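Local coordinates for protein Phenylalanine/tyrosine ammonia-lyase (Rhodosporidium toruloides, PDB 1Y2M) that catalyses the non-oxidative deamination of L-phenylalanine and L-tyrosine to trans-cinnamic and p-coumaric acid, working as a homotetramer, at residues E572-L585 and D599-L612. Numbering follows the deposited sequence.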
# COMPACT_ATOMS: atom_id res chain seq x y z
N GLU B 572 53.57 -31.33 0.32
CA GLU B 572 53.24 -30.05 0.92
C GLU B 572 53.10 -28.96 -0.15
O GLU B 572 52.18 -28.13 -0.11
CB GLU B 572 54.32 -29.64 1.92
CG GLU B 572 53.96 -28.42 2.72
CD GLU B 572 55.07 -27.86 3.60
OE1 GLU B 572 56.18 -28.46 3.69
OE2 GLU B 572 54.82 -26.80 4.21
N LEU B 573 54.05 -28.94 -1.09
CA LEU B 573 54.05 -27.86 -2.08
C LEU B 573 52.83 -27.92 -2.98
O LEU B 573 52.18 -26.90 -3.26
CB LEU B 573 55.30 -27.89 -2.96
CG LEU B 573 55.39 -26.70 -3.94
CD1 LEU B 573 55.58 -25.40 -3.16
CD2 LEU B 573 56.47 -26.85 -4.97
N VAL B 574 52.55 -29.12 -3.49
CA VAL B 574 51.40 -29.28 -4.40
C VAL B 574 50.12 -28.87 -3.67
O VAL B 574 49.27 -28.16 -4.23
CB VAL B 574 51.25 -30.71 -4.90
CG1 VAL B 574 49.96 -30.84 -5.69
CG2 VAL B 574 52.41 -31.09 -5.76
N GLU B 575 49.98 -29.34 -2.44
CA GLU B 575 48.78 -29.04 -1.67
C GLU B 575 48.64 -27.53 -1.50
O GLU B 575 47.56 -27.01 -1.68
CB GLU B 575 48.81 -29.69 -0.27
CG GLU B 575 47.62 -29.26 0.62
CD GLU B 575 47.84 -29.56 2.11
OE1 GLU B 575 48.78 -28.97 2.72
OE2 GLU B 575 47.03 -30.34 2.68
N LYS B 576 49.72 -26.86 -1.10
CA LYS B 576 49.64 -25.45 -0.71
C LYS B 576 49.54 -24.55 -1.93
O LYS B 576 48.81 -23.53 -1.91
CB LYS B 576 50.82 -25.08 0.19
CG LYS B 576 50.72 -25.69 1.61
CD LYS B 576 51.80 -25.11 2.53
CE LYS B 576 51.84 -25.77 3.89
NZ LYS B 576 50.52 -25.79 4.51
N VAL B 577 50.19 -24.91 -3.02
CA VAL B 577 50.05 -24.17 -4.29
C VAL B 577 48.61 -24.25 -4.78
O VAL B 577 48.03 -23.24 -5.13
CB VAL B 577 51.08 -24.61 -5.37
CG1 VAL B 577 50.67 -24.17 -6.77
CG2 VAL B 577 52.44 -24.03 -5.05
N ASN B 578 48.03 -25.44 -4.76
CA ASN B 578 46.62 -25.59 -5.14
C ASN B 578 45.71 -24.76 -4.27
O ASN B 578 44.77 -24.12 -4.77
CB ASN B 578 46.21 -27.08 -5.06
CG ASN B 578 46.77 -27.95 -6.21
OD1 ASN B 578 47.09 -27.47 -7.29
ND2 ASN B 578 46.85 -29.25 -5.97
N LYS B 579 45.97 -24.69 -2.98
CA LYS B 579 45.08 -23.96 -2.12
C LYS B 579 45.22 -22.46 -2.38
O LYS B 579 44.23 -21.74 -2.37
CB LYS B 579 45.37 -24.23 -0.66
CG LYS B 579 45.03 -25.63 -0.20
CD LYS B 579 45.03 -25.85 1.34
CE LYS B 579 45.67 -24.74 2.16
NZ LYS B 579 44.72 -23.60 2.41
N THR B 580 46.45 -22.02 -2.62
CA THR B 580 46.66 -20.60 -2.86
C THR B 580 45.99 -20.19 -4.18
O THR B 580 45.31 -19.13 -4.26
CB THR B 580 48.14 -20.29 -2.91
OG1 THR B 580 48.73 -20.51 -1.62
CG2 THR B 580 48.41 -18.84 -3.41
N LEU B 581 46.17 -21.00 -5.21
CA LEU B 581 45.54 -20.70 -6.50
C LEU B 581 44.00 -20.67 -6.38
O LEU B 581 43.32 -19.76 -6.85
CB LEU B 581 45.97 -21.70 -7.54
CG LEU B 581 47.43 -21.69 -7.98
CD1 LEU B 581 47.71 -22.99 -8.73
CD2 LEU B 581 47.72 -20.45 -8.84
N ALA B 582 43.43 -21.66 -5.69
CA ALA B 582 41.97 -21.74 -5.59
C ALA B 582 41.42 -20.50 -4.92
O ALA B 582 40.49 -19.86 -5.42
CB ALA B 582 41.54 -22.99 -4.80
N LYS B 583 41.99 -20.17 -3.77
CA LYS B 583 41.46 -19.07 -2.99
C LYS B 583 41.60 -17.76 -3.78
O LYS B 583 40.66 -16.95 -3.84
CB LYS B 583 42.16 -18.99 -1.65
CG LYS B 583 41.74 -17.80 -0.79
CD LYS B 583 41.65 -18.13 0.73
CE LYS B 583 40.19 -18.40 1.20
NZ LYS B 583 40.12 -19.47 2.25
N ARG B 584 42.73 -17.57 -4.45
CA ARG B 584 42.95 -16.32 -5.18
C ARG B 584 42.04 -16.22 -6.42
O ARG B 584 41.47 -15.17 -6.68
CB ARG B 584 44.42 -16.19 -5.61
CG ARG B 584 44.77 -14.90 -6.34
CD ARG B 584 44.32 -13.66 -5.56
NE ARG B 584 44.73 -12.42 -6.24
CZ ARG B 584 44.41 -11.22 -5.82
NH1 ARG B 584 43.62 -11.06 -4.77
NH2 ARG B 584 44.82 -10.16 -6.50
N LEU B 585 41.94 -17.27 -7.19
CA LEU B 585 41.14 -17.20 -8.42
C LEU B 585 39.68 -16.88 -8.14
O LEU B 585 39.04 -16.21 -8.96
CB LEU B 585 41.26 -18.49 -9.21
CG LEU B 585 42.62 -18.72 -9.84
CD1 LEU B 585 42.76 -20.20 -10.17
CD2 LEU B 585 42.80 -17.86 -11.09
N ASP B 599 48.63 -12.89 -12.12
CA ASP B 599 48.33 -12.59 -10.71
C ASP B 599 48.29 -13.86 -9.82
O ASP B 599 48.93 -13.95 -8.75
CB ASP B 599 47.02 -11.80 -10.64
CG ASP B 599 46.50 -11.67 -9.22
OD1 ASP B 599 46.79 -10.62 -8.58
OD2 ASP B 599 45.90 -12.65 -8.73
N ALA B 600 47.57 -14.86 -10.29
CA ALA B 600 47.43 -16.10 -9.51
C ALA B 600 48.76 -16.78 -9.22
O ALA B 600 49.06 -17.19 -8.08
CB ALA B 600 46.52 -17.06 -10.22
N PHE B 601 49.57 -16.94 -10.25
CA PHE B 601 50.88 -17.55 -10.08
C PHE B 601 51.89 -16.67 -9.37
O PHE B 601 52.85 -17.21 -8.80
CB PHE B 601 51.39 -18.17 -11.39
CG PHE B 601 50.74 -19.48 -11.67
CD1 PHE B 601 51.19 -20.61 -10.98
CD2 PHE B 601 49.63 -19.61 -12.52
CE1 PHE B 601 50.60 -21.84 -11.14
CE2 PHE B 601 49.05 -20.84 -12.70
CZ PHE B 601 49.53 -21.97 -12.00
N SER B 602 51.71 -15.36 -9.40
CA SER B 602 52.53 -14.47 -8.60
C SER B 602 52.30 -14.78 -7.12
O SER B 602 53.24 -14.98 -6.36
CB SER B 602 52.22 -13.01 -8.87
OG SER B 602 53.05 -12.19 -8.06
N PHE B 603 51.02 -14.87 -6.76
CA PHE B 603 50.66 -15.25 -5.40
C PHE B 603 51.23 -16.64 -5.09
O PHE B 603 51.90 -16.84 -4.06
CB PHE B 603 49.14 -15.21 -5.25
CG PHE B 603 48.65 -14.99 -3.83
CD1 PHE B 603 49.45 -15.18 -2.72
CD2 PHE B 603 47.36 -14.60 -3.63
CE1 PHE B 603 48.94 -14.95 -1.41
CE2 PHE B 603 46.86 -14.40 -2.35
CZ PHE B 603 47.65 -14.59 -1.26
N ALA B 604 51.04 -17.60 -6.02
CA ALA B 604 51.60 -18.94 -5.79
C ALA B 604 53.13 -18.97 -5.58
O ALA B 604 53.70 -19.78 -4.80
CB ALA B 604 51.19 -19.93 -6.89
N ALA B 605 53.82 -18.05 -6.25
CA ALA B 605 55.27 -17.97 -6.13
C ALA B 605 55.68 -17.64 -4.68
O ALA B 605 56.72 -18.08 -4.23
CB ALA B 605 55.81 -16.91 -7.09
N GLY B 606 54.88 -16.79 -3.99
CA GLY B 606 55.09 -16.54 -2.56
C GLY B 606 54.99 -17.82 -1.74
O GLY B 606 55.80 -18.04 -0.86
N THR B 607 54.06 -18.69 -2.13
CA THR B 607 53.90 -19.99 -1.43
C THR B 607 55.15 -20.84 -1.71
O THR B 607 55.72 -21.50 -0.81
CB THR B 607 52.60 -20.68 -1.89
OG1 THR B 607 51.47 -19.87 -1.48
CG2 THR B 607 52.53 -22.08 -1.28
N VAL B 608 55.63 -20.81 -2.95
CA VAL B 608 56.86 -21.52 -3.27
C VAL B 608 58.05 -21.06 -2.42
O VAL B 608 58.82 -21.87 -1.90
CB VAL B 608 57.22 -21.45 -4.76
CG1 VAL B 608 58.58 -22.11 -5.07
CG2 VAL B 608 56.09 -22.05 -5.61
N VAL B 609 58.19 -19.73 -2.26
CA VAL B 609 59.26 -19.16 -1.47
C VAL B 609 59.27 -19.75 -0.03
O VAL B 609 60.33 -20.06 0.51
CB VAL B 609 59.17 -17.61 -1.40
CG1 VAL B 609 60.08 -17.04 -0.33
CG2 VAL B 609 59.52 -16.99 -2.77
N GLU B 610 58.07 -19.84 0.58
CA GLU B 610 57.93 -20.40 1.91
C GLU B 610 58.22 -21.90 1.92
O GLU B 610 59.08 -22.38 2.65
CB GLU B 610 56.53 -20.18 2.45
CG GLU B 610 56.29 -20.73 3.83
CD GLU B 610 54.98 -20.25 4.46
OE1 GLU B 610 54.34 -19.32 3.92
OE2 GLU B 610 54.61 -20.81 5.52
N VAL B 611 57.49 -22.64 1.09
CA VAL B 611 57.53 -24.11 1.17
C VAL B 611 58.91 -24.65 0.79
O VAL B 611 59.44 -25.61 1.40
CB VAL B 611 56.43 -24.74 0.31
CG1 VAL B 611 56.60 -26.24 0.29
CG2 VAL B 611 55.06 -24.36 0.87
N LEU B 612 59.54 -24.01 -0.19
CA LEU B 612 60.84 -24.43 -0.67
C LEU B 612 61.96 -23.50 -0.17
O LEU B 612 63.06 -23.44 -0.75
CB LEU B 612 60.85 -24.46 -2.20
CG LEU B 612 59.89 -25.43 -2.92
CD1 LEU B 612 60.25 -25.55 -4.38
CD2 LEU B 612 59.80 -26.81 -2.25
O HOH W 1 58.17 -26.63 3.84
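Helices 572-585 and 599-611 form a roughly antiparallel hairpin (145° between their directions), the axes of these segments approaching to 8.9 Å, with L573 beside V611, V577 beside A604 and L581 beside A600. Small A604 and A600 suit the turns where V577 and L581 come near; L581 CD2 lies 3.9 Å from A600 CB. The same methyl sits centrally over one face of the F601 ring, a CH-pi contact, while W625 of helix 619-646 meets that ring edge-to-face. L573, its CG anti to the backbone N (chi1 -175°), sends CD1 to within 3.6 Å of V611 CB; branched V611 fills the space between L573 and the aliphatic part of K576. Threonines put polarity amid this apolar seam: T580 OG1 and T607 OG1 share a 2.8 Å hydrogen bond, leaving T580 CG2 to rest on the F603 face, offset toward the rim. A water bridges E572 OE1 and V611 O near the C-terminal end of helix 593-611. R584, bent at chi2 (53°), runs its CD past the F603 edge and grips D599 side-on, NE to OD2 at 2.8 Å and NH2 to OD1 at 2.9 Å. Were R584 an alanine, the buried D599 carboxylate would probably lose its charged mate and F603 the aliphatic CD at its edge. The pair joins the helices near their connecting loop and lies at a subunit interface, where F603 stacks on F603 of a second subunit, R584 NH1 hydrogen-bonds Q587 OE1 of its own chain and of that subunit, and D599 probably offsets the close approach of the two R584 side chains.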